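Local structure of putative Outer membrane protein (Helicobacter pylori, 6GW5) at residues Q14-V22 against T358-S366; I61-V72 against I220-V231. The protein is the extracellular adhesin domain of SabA, a Hop-family outer membrane protein that probably attaches the bacterium to host-cell glycans. All coordinates share one frame; numbering follows the deposited sequence.

Contact 1 of 2, residues Q14-V22 against T358-S366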
loop_
_atom_site.group_PDB
_atom_site.type_symbol
_atom_site.label_atom_id
_atom_site.label_comp_id
_atom_site.label_asym_id
_atom_site.label_seq_id
_atom_site.Cartn_x
_atom_site.Cartn_y
_atom_site.Cartn_z
ATOM N N GLN A 14 4.076 -38.002 9.037
ATOM C CA GLN A 14 3.533 -37.216 10.117
ATOM C C GLN A 14 4.583 -36.828 11.158
ATOM O O GLN A 14 4.552 -35.734 11.702
ATOM C CB GLN A 14 2.390 -37.959 10.806
ATOM C CG GLN A 14 1.117 -37.157 10.863
ATOM C CD GLN A 14 1.003 -36.338 12.093
ATOM O OE1 GLN A 14 1.041 -36.900 13.160
ATOM N NE2 GLN A 14 0.861 -35.033 11.969
ATOM N N LEU A 15 5.481 -37.747 11.466
ATOM C CA LEU A 15 6.547 -37.455 12.400
ATOM C C LEU A 15 7.455 -36.365 11.811
ATOM O O LEU A 15 7.881 -35.429 12.487
ATOM C CB LEU A 15 7.337 -38.723 12.710
ATOM C CG LEU A 15 8.612 -38.535 13.540
ATOM C CD1 LEU A 15 8.316 -37.964 14.911
ATOM C CD2 LEU A 15 9.348 -39.859 13.688
ATOM N N SER A 16 7.754 -36.527 10.538
ATOM C CA SER A 16 8.562 -35.599 9.793
ATOM C C SER A 16 7.947 -34.234 9.814
ATOM O O SER A 16 8.648 -33.247 9.951
ATOM C CB SER A 16 8.691 -36.070 8.361
ATOM O OG SER A 16 9.484 -35.169 7.631
ATOM N N GLN A 17 6.633 -34.183 9.683
ATOM C CA GLN A 17 5.989 -32.908 9.751
ATOM C C GLN A 17 6.097 -32.351 11.166
ATOM O O GLN A 17 6.417 -31.192 11.312
ATOM C CB GLN A 17 4.612 -32.849 9.047
ATOM C CG GLN A 17 3.397 -32.440 9.879
ATOM C CD GLN A 17 3.426 -31.051 10.533
ATOM O OE1 GLN A 17 3.185 -30.989 11.725
ATOM N NE2 GLN A 17 3.706 -29.970 9.799
ATOM N N TYR A 18 5.903 -33.158 12.202
ATOM C CA TYR A 18 6.020 -32.612 13.581
ATOM C C TYR A 18 7.411 -32.002 13.800
ATOM O O TYR A 18 7.561 -30.994 14.500
ATOM C CB TYR A 18 5.761 -33.668 14.663
ATOM C CG TYR A 18 4.332 -34.178 14.839
ATOM C CD1 TYR A 18 3.222 -33.315 14.796
ATOM C CD2 TYR A 18 4.097 -35.532 15.148
ATOM C CE1 TYR A 18 1.932 -33.793 14.986
ATOM C CE2 TYR A 18 2.821 -36.011 15.371
ATOM C CZ TYR A 18 1.743 -35.145 15.280
ATOM O OH TYR A 18 0.465 -35.639 15.468
ATOM N N LEU A 19 8.423 -32.652 13.234
ATOM C CA LEU A 19 9.797 -32.211 13.409
ATOM C C LEU A 19 10.047 -30.913 12.667
ATOM O O LEU A 19 10.814 -30.090 13.108
ATOM C CB LEU A 19 10.767 -33.276 12.937
ATOM C CG LEU A 19 10.683 -34.601 13.699
ATOM C CD1 LEU A 19 11.638 -35.630 13.101
ATOM C CD2 LEU A 19 10.951 -34.462 15.193
ATOM N N ASN A 20 9.426 -30.722 11.529
ATOM C CA ASN A 20 9.617 -29.474 10.819
ATOM C C ASN A 20 8.982 -28.368 11.574
ATOM O O ASN A 20 9.495 -27.265 11.600
ATOM C CB ASN A 20 9.032 -29.549 9.423
ATOM C CG ASN A 20 9.968 -30.231 8.445
ATOM O OD1 ASN A 20 9.902 -31.401 8.249
ATOM N ND2 ASN A 20 10.866 -29.483 7.877
ATOM N N GLN A 21 7.842 -28.701 12.181
ATOM C CA GLN A 21 7.027 -27.783 12.951
ATOM C C GLN A 21 7.827 -27.333 14.181
ATOM O O GLN A 21 7.906 -26.163 14.494
ATOM C CB GLN A 21 5.711 -28.510 13.346
ATOM C CG GLN A 21 4.615 -27.645 13.914
ATOM C CD GLN A 21 3.851 -26.815 12.878
ATOM O OE1 GLN A 21 3.899 -27.066 11.652
ATOM N NE2 GLN A 21 3.119 -25.843 13.363
ATOM N N VAL A 22 8.423 -28.273 14.880
ATOM C CA VAL A 22 9.167 -27.898 16.031
ATOM C C VAL A 22 10.305 -26.957 15.655
ATOM O O VAL A 22 10.507 -25.940 16.323
ATOM C CB VAL A 22 9.686 -29.140 16.750
ATOM C CG1 VAL A 22 10.755 -28.757 17.782
ATOM C CG2 VAL A 22 8.512 -29.863 17.398
ATOM N N THR A 358 3.266 -30.342 20.179
ATOM C CA THR A 358 3.905 -30.944 19.044
ATOM C C THR A 358 5.084 -31.860 19.430
ATOM O O THR A 358 5.313 -32.863 18.794
ATOM C CB THR A 358 4.335 -29.864 18.053
ATOM O OG1 THR A 358 3.180 -29.120 17.664
ATOM C CG2 THR A 358 4.957 -30.474 16.796
ATOM N N TYR A 359 5.801 -31.522 20.483
ATOM C CA TYR A 359 6.875 -32.357 20.935
ATOM C C TYR A 359 6.320 -33.640 21.469
ATOM O O TYR A 359 6.818 -34.717 21.151
ATOM C CB TYR A 359 7.657 -31.641 22.024
ATOM C CG TYR A 359 8.474 -32.549 22.923
ATOM C CD1 TYR A 359 9.517 -33.308 22.431
ATOM C CD2 TYR A 359 8.200 -32.611 24.292
ATOM C CE1 TYR A 359 10.262 -34.129 23.277
ATOM C CE2 TYR A 359 8.947 -33.402 25.149
ATOM C CZ TYR A 359 9.981 -34.160 24.635
ATOM O OH TYR A 359 10.744 -34.933 25.478
ATOM N N ASN A 360 5.335 -33.506 22.355
ATOM C CA ASN A 360 4.668 -34.653 22.947
ATOM C C ASN A 360 4.084 -35.575 21.892
ATOM O O ASN A 360 4.365 -36.771 21.891
ATOM C CB ASN A 360 3.674 -34.206 23.974
ATOM C CG ASN A 360 4.347 -33.918 25.300
ATOM O OD1 ASN A 360 4.910 -34.797 25.954
ATOM N ND2 ASN A 360 4.336 -32.695 25.680
ATOM N N ASN A 361 3.417 -34.990 20.904
ATOM C CA ASN A 361 2.924 -35.768 19.772
ATOM C C ASN A 361 4.024 -36.488 19.063
ATOM O O ASN A 361 3.872 -37.644 18.717
ATOM C CB ASN A 361 2.112 -34.926 18.768
ATOM C CG ASN A 361 0.763 -34.492 19.332
ATOM O OD1 ASN A 361 0.137 -35.176 20.149
ATOM N ND2 ASN A 361 0.326 -33.350 18.919
ATOM N N ALA A 362 5.134 -35.798 18.860
ATOM C CA ALA A 362 6.248 -36.395 18.143
ATOM C C ALA A 362 6.874 -37.520 18.945
ATOM O O ALA A 362 7.235 -38.537 18.377
ATOM C CB ALA A 362 7.267 -35.356 17.787
ATOM N N LYS A 363 6.951 -37.345 20.261
ATOM C CA LYS A 363 7.585 -38.319 21.160
ATOM C C LYS A 363 6.746 -39.619 21.232
ATOM O O LYS A 363 7.274 -40.709 21.076
ATOM C CB LYS A 363 7.727 -37.654 22.527
ATOM C CG LYS A 363 8.331 -38.413 23.731
ATOM C CD LYS A 363 8.121 -37.590 25.016
ATOM C CE LYS A 363 9.219 -37.596 26.083
ATOM N NZ LYS A 363 9.243 -38.845 26.896
ATOM N N ASN A 364 5.428 -39.469 21.373
ATOM C CA ASN A 364 4.483 -40.580 21.397
ATOM C C ASN A 364 4.404 -41.290 20.074
ATOM O O ASN A 364 4.406 -42.513 20.022
ATOM C CB ASN A 364 3.083 -40.112 21.774
ATOM C CG ASN A 364 3.007 -39.594 23.196
ATOM O OD1 ASN A 364 3.711 -40.076 24.094
ATOM N ND2 ASN A 364 2.146 -38.595 23.418
ATOM N N LEU A 365 4.388 -40.532 19.000
ATOM C CA LEU A 365 4.385 -41.118 17.667
ATOM C C LEU A 365 5.684 -41.922 17.389
ATOM O O LEU A 365 5.637 -43.028 16.847
ATOM C CB LEU A 365 4.174 -40.029 16.595
ATOM C CG LEU A 365 4.099 -40.498 15.144
ATOM C CD1 LEU A 365 3.095 -41.624 15.009
ATOM C CD2 LEU A 365 3.713 -39.352 14.243
ATOM N N SER A 366 6.829 -41.380 17.778
ATOM C CA SER A 366 8.095 -42.123 17.594
ATOM C C SER A 366 8.122 -43.450 18.399
ATOM O O SER A 366 8.788 -44.394 18.004
ATOM C CB SER A 366 9.321 -41.256 17.967
ATOM O OG SER A 366 9.594 -41.321 19.347
#

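Contact 2 of 2, residues I61-V72 against I220-V231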
loop_
_atom_site.group_PDB
_atom_site.type_symbol
_atom_site.label_atom_id
_atom_site.label_comp_id
_atom_site.label_asym_id
_atom_site.label_seq_id
_atom_site.Cartn_x
_atom_site.Cartn_y
_atom_site.Cartn_z
ATOM N N ILE A 61 3.013 8.674 2.692
ATOM C CA ILE A 61 1.661 9.182 2.446
ATOM C C ILE A 61 1.671 10.658 1.950
ATOM O O ILE A 61 0.910 11.028 1.036
ATOM C CB ILE A 61 0.739 8.961 3.639
ATOM C CG1 ILE A 61 0.646 7.458 3.996
ATOM C CG2 ILE A 61 -0.675 9.489 3.342
ATOM C CD1 ILE A 61 0.128 6.535 2.896
ATOM N N PHE A 62 2.576 11.477 2.476
ATOM C CA PHE A 62 2.700 12.831 1.970
ATOM C C PHE A 62 2.962 12.762 0.484
ATOM O O PHE A 62 2.306 13.451 -0.272
ATOM C CB PHE A 62 3.805 13.626 2.669
ATOM C CG PHE A 62 3.829 15.066 2.285
ATOM C CD1 PHE A 62 3.042 15.982 2.941
ATOM C CD2 PHE A 62 4.609 15.507 1.217
ATOM C CE1 PHE A 62 3.044 17.322 2.553
ATOM C CE2 PHE A 62 4.632 16.837 0.840
ATOM C CZ PHE A 62 3.849 17.755 1.509
ATOM N N ASN A 63 3.911 11.916 0.068
ATOM C CA ASN A 63 4.372 11.879 -1.330
ATOM C C ASN A 63 3.253 11.359 -2.257
ATOM O O ASN A 63 3.022 11.869 -3.345
ATOM C CB ASN A 63 5.672 11.068 -1.440
ATOM C CG ASN A 63 6.859 11.735 -0.744
ATOM O OD1 ASN A 63 6.853 12.935 -0.526
ATOM N ND2 ASN A 63 7.860 10.936 -0.354
ATOM N N ALA A 64 2.526 10.376 -1.774
ATOM C CA ALA A 64 1.352 9.892 -2.462
ATOM C C ALA A 64 0.305 10.971 -2.632
ATOM O O ALA A 64 -0.253 11.099 -3.701
ATOM C CB ALA A 64 0.785 8.675 -1.741
ATOM N N VAL A 65 0.091 11.804 -1.623
ATOM C CA VAL A 65 -0.806 12.957 -1.777
ATOM C C VAL A 65 -0.322 13.944 -2.852
ATOM O O VAL A 65 -1.095 14.347 -3.701
ATOM C CB VAL A 65 -1.003 13.713 -0.432
ATOM C CG1 VAL A 65 -1.615 15.110 -0.631
ATOM C CG2 VAL A 65 -1.862 12.895 0.506
ATOM N N GLN A 66 0.929 14.368 -2.763
ATOM C CA GLN A 66 1.530 15.165 -3.799
ATOM C C GLN A 66 1.194 14.681 -5.193
ATOM O O GLN A 66 0.753 15.448 -6.038
ATOM C CB GLN A 66 3.056 15.123 -3.672
ATOM C CG GLN A 66 3.671 16.428 -3.225
ATOM C CD GLN A 66 3.396 17.545 -4.229
ATOM O OE1 GLN A 66 3.942 17.573 -5.347
ATOM N NE2 GLN A 66 2.535 18.456 -3.838
ATOM N N ALA A 67 1.465 13.408 -5.454
ATOM C CA ALA A 67 1.276 12.888 -6.767
ATOM C C ALA A 67 -0.200 12.955 -7.149
ATOM O O ALA A 67 -0.521 13.271 -8.298
ATOM C CB ALA A 67 1.811 11.457 -6.874
ATOM N N VAL A 68 -1.084 12.612 -6.218
ATOM C CA VAL A 68 -2.522 12.600 -6.508
ATOM C C VAL A 68 -3.029 14.036 -6.766
ATOM O O VAL A 68 -3.800 14.260 -7.694
ATOM C CB VAL A 68 -3.339 11.888 -5.408
ATOM C CG1 VAL A 68 -4.844 12.017 -5.646
ATOM C CG2 VAL A 68 -2.985 10.409 -5.336
ATOM N N ILE A 69 -2.588 14.994 -5.972
ATOM C CA ILE A 69 -3.002 16.373 -6.189
ATOM C C ILE A 69 -2.482 16.866 -7.503
ATOM O O ILE A 69 -3.208 17.452 -8.272
ATOM C CB ILE A 69 -2.474 17.323 -5.104
ATOM C CG1 ILE A 69 -3.087 17.017 -3.736
ATOM C CG2 ILE A 69 -2.756 18.769 -5.468
ATOM C CD1 ILE A 69 -4.570 16.766 -3.748
ATOM N N THR A 70 -1.211 16.652 -7.762
ATOM C CA THR A 70 -0.642 16.992 -9.055
ATOM C C THR A 70 -1.572 16.427 -10.177
ATOM O O THR A 70 -1.933 17.129 -11.129
ATOM C CB THR A 70 0.785 16.415 -9.158
ATOM O OG1 THR A 70 1.677 17.149 -8.297
ATOM C CG2 THR A 70 1.316 16.399 -10.597
ATOM N N SER A 71 -1.897 15.148 -10.071
ATOM C CA SER A 71 -2.603 14.467 -11.118
ATOM C C SER A 71 -4.052 15.025 -11.258
ATOM O O SER A 71 -4.589 15.060 -12.331
ATOM C CB SER A 71 -2.576 12.945 -10.880
ATOM O OG SER A 71 -3.616 12.580 -10.002
ATOM N N VAL A 72 -4.631 15.499 -10.160
ATOM C CA VAL A 72 -5.938 16.125 -10.172
ATOM C C VAL A 72 -5.875 17.457 -10.893
ATOM O O VAL A 72 -6.696 17.708 -11.767
ATOM C CB VAL A 72 -6.506 16.294 -8.753
ATOM C CG1 VAL A 72 -7.745 17.183 -8.746
ATOM C CG2 VAL A 72 -6.877 14.934 -8.190
ATOM N N ILE A 220 -8.017 8.539 -11.024
ATOM C CA ILE A 220 -7.622 9.645 -10.200
ATOM C C ILE A 220 -8.684 9.823 -9.124
ATOM O O ILE A 220 -8.362 9.937 -7.943
ATOM C CB ILE A 220 -7.440 10.914 -11.026
ATOM C CG1 ILE A 220 -6.206 10.780 -11.879
ATOM C CG2 ILE A 220 -7.255 12.126 -10.124
ATOM C CD1 ILE A 220 -6.174 11.750 -13.024
ATOM N N LYS A 221 -9.952 9.793 -9.526
ATOM C CA LYS A 221 -11.049 9.929 -8.577
ATOM C C LYS A 221 -11.000 8.898 -7.438
ATOM O O LYS A 221 -11.207 9.246 -6.274
ATOM C CB LYS A 221 -12.381 9.790 -9.310
ATOM C CG LYS A 221 -13.574 10.297 -8.540
ATOM C CD LYS A 221 -14.766 10.485 -9.472
ATOM C CE LYS A 221 -16.007 10.884 -8.681
ATOM N NZ LYS A 221 -16.639 9.705 -8.027
ATOM N N ALA A 222 -10.726 7.642 -7.781
ATOM C CA ALA A 222 -10.680 6.547 -6.794
ATOM C C ALA A 222 -9.495 6.645 -5.837
ATOM O O ALA A 222 -9.530 6.064 -4.761
ATOM C CB ALA A 222 -10.662 5.205 -7.491
ATOM N N MET A 223 -8.467 7.406 -6.219
ATOM C CA MET A 223 -7.297 7.638 -5.358
ATOM C C MET A 223 -7.616 8.417 -4.105
ATOM O O MET A 223 -6.976 8.223 -3.068
ATOM C CB MET A 223 -6.219 8.429 -6.094
ATOM C CG MET A 223 -5.668 7.725 -7.304
ATOM S SD MET A 223 -4.431 8.691 -8.157
ATOM C CE MET A 223 -4.117 7.607 -9.540
ATOM N N ILE A 224 -8.581 9.315 -4.211
ATOM C CA ILE A 224 -8.800 10.287 -3.161
ATOM C C ILE A 224 -9.326 9.647 -1.881
ATOM O O ILE A 224 -8.767 9.898 -0.820
ATOM C CB ILE A 224 -9.678 11.451 -3.646
ATOM C CG1 ILE A 224 -8.921 12.213 -4.738
ATOM C CG2 ILE A 224 -9.950 12.422 -2.517
ATOM C CD1 ILE A 224 -9.702 13.328 -5.403
ATOM N N PRO A 225 -10.400 8.841 -1.968
ATOM C CA PRO A 225 -10.875 8.162 -0.782
ATOM C C PRO A 225 -9.852 7.231 -0.173
ATOM O O PRO A 225 -9.802 7.091 1.056
ATOM C CB PRO A 225 -12.099 7.373 -1.261
ATOM C CG PRO A 225 -12.067 7.396 -2.709
ATOM C CD PRO A 225 -11.335 8.663 -3.079
ATOM N N ILE A 226 -9.026 6.621 -1.000
ATOM C CA ILE A 226 -7.938 5.782 -0.458
ATOM C C ILE A 226 -6.978 6.584 0.416
ATOM O O ILE A 226 -6.634 6.171 1.510
ATOM C CB ILE A 226 -7.173 5.055 -1.573
ATOM C CG1 ILE A 226 -8.049 3.908 -2.101
ATOM C CG2 ILE A 226 -5.833 4.520 -1.055
ATOM C CD1 ILE A 226 -7.678 3.416 -3.473
ATOM N N LEU A 227 -6.537 7.724 -0.085
ATOM C CA LEU A 227 -5.605 8.523 0.673
ATOM C C LEU A 227 -6.236 9.148 1.900
ATOM O O LEU A 227 -5.546 9.378 2.881
ATOM C CB LEU A 227 -5.020 9.601 -0.197
ATOM C CG LEU A 227 -3.903 9.139 -1.129
ATOM C CD1 LEU A 227 -3.376 10.371 -1.827
ATOM C CD2 LEU A 227 -2.789 8.422 -0.392
ATOM N N GLN A 228 -7.539 9.415 1.848
ATOM C CA GLN A 228 -8.227 9.916 3.014
ATOM C C GLN A 228 -8.216 8.858 4.108
ATOM O O GLN A 228 -8.056 9.196 5.265
ATOM C CB GLN A 228 -9.650 10.342 2.683
ATOM C CG GLN A 228 -9.695 11.689 1.981
ATOM C CD GLN A 228 -11.078 12.086 1.444
ATOM O OE1 GLN A 228 -11.849 11.262 0.949
ATOM N NE2 GLN A 228 -11.380 13.370 1.530
ATOM N N GLN A 229 -8.380 7.585 3.759
ATOM C CA GLN A 229 -8.267 6.538 4.764
ATOM C C GLN A 229 -6.862 6.458 5.301
ATOM O O GLN A 229 -6.675 6.275 6.492
ATOM C CB GLN A 229 -8.661 5.172 4.221
ATOM C CG GLN A 229 -10.159 4.900 4.266
ATOM C CD GLN A 229 -10.658 4.091 3.091
ATOM O OE1 GLN A 229 -9.928 3.346 2.458
ATOM N NE2 GLN A 229 -11.912 4.287 2.757
ATOM N N ALA A 230 -5.889 6.580 4.410
ATOM C CA ALA A 230 -4.473 6.472 4.792
ATOM C C ALA A 230 -4.027 7.612 5.685
ATOM O O ALA A 230 -3.231 7.423 6.604
ATOM C CB ALA A 230 -3.597 6.449 3.552
ATOM N N VAL A 231 -4.569 8.792 5.430
ATOM C CA VAL A 231 -4.271 9.939 6.265
ATOM C C VAL A 231 -4.780 9.733 7.702
ATOM O O VAL A 231 -4.068 10.017 8.655
ATOM C CB VAL A 231 -4.846 11.211 5.634
ATOM C CG1 VAL A 231 -4.925 12.352 6.645
ATOM C CG2 VAL A 231 -3.968 11.618 4.469
#

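Contact 1 of 2, residues Q14-V22 against T358-S366
Leu-15 meets helix 348-370 through two groups: its CD1 lies 3.7 Å from Ala-362 O and also touches the Ala-362 methyl, while its CB rests on CD2 of Leu-365. One turn later Tyr-18 is a knob in the hole formed by Thr-358, Asn-361, Ala-362 and Leu-365, consistent with the coiled coil predicted for this part of helix 3-32. CB of Asn-361 stands over one face of its ring in a CH-pi contact, 3.8 Å from the centroid and 24° off the normal. The Leu-365 and Tyr-18 side chains cross at about a right angle, CD2 lying 3.6 Å from Tyr-18 CE2, and the Tyr-18 CB packs on Ala-362 CB at 3.9 Å. Gln-21 lays CB near Thr-358 CG2, and its NE2 is hydrogen-bonded to Glu-354 OE2, on helix 348-370. Val-22 closes the row, CG2 lying 3.7 Å from Thr-358 CG2. With CG2 anti to the backbone N (chi1 -58° for OG1), that methyl meets helix 3-32 while OG1 bonds Glu-354 O, one turn earlier. At an antiparallel axis angle of 150°, the two segments meet by apolar fit around one tyrosine, with the Gln-21 to Glu-354 bond a polar tie between the same helices at the rim.

Contact 2 of 2, residues I61-V72 against I220-V231
Leu-227 and Val-68 meet tip to tip at the middle of this antiparallel helix pair, with Leu-227 CD1 3.5 Å from Val-68 CG2. The same CD1 leans on CA and CG2 of Val-65, and the other branch, CD2, lies 3.8 Å from Ala-64 CB, so the forked end of Leu-227 spans a full turn of helix 60-79. CG anti to the carbonyl carbon (chi1 -79°) aims that fork across the interface. Val-68 is shared: its CG2 also touches Met-223 SD at 3.6 Å, and its CG1 faces Ile-224. Toward one end Ile-61 sets CD1 against Ala-230 CB at 3.8 Å and CG2 against Val-231. At the other, the side chains of Val-72 and Ile-220 cross obliquely, touching through their CG2 methyls, and Ser-71 OG lies against CG1 and CG2 of the same isoleucine. That hydroxyl is turned back on its own helix, donating to Val-68 O at 2.9 Å; Val-72 N reaches this carbonyl from the same face.

Farther out, helix 255-283 lays Val-271, Tyr-274, Ile-278 and Phe-282 against Ile-61, Ala-230, Val-68 and Met-223 respectively, while helix 167-183 backs Ile-224 and Val-231. Pro-225 kinks helix 215-240 without interrupting the row of contacts. The chemistry is that of a helix-bundle core: branched aliphatic side chains interlock, and the one hydroxyl at the interface is satisfied within its own helix.

Overall arrangement
Both contacts pair antiparallel helices at nearly the same axis angle, and neither has a hydrogen bond between its segments, yet their surroundings differ. Contact 2 is wholly buried, its centre about 12 Å from the centre of the chain, and uses aliphatic groups, one thioether and a serine hydroxyl bonded within its own helix. Contact 1, its centre about 39 Å from the centre of the chain, is partly buried; there a tyrosine, an asparagine and glutamines mix with the apolar groups, and Thr-358 bonds within its own helix, while Gln-21 reaches across to Glu-354. No helix is common to the two, whose centres are about 50 Å apart. In sequence contact 2 is nested inside contact 1.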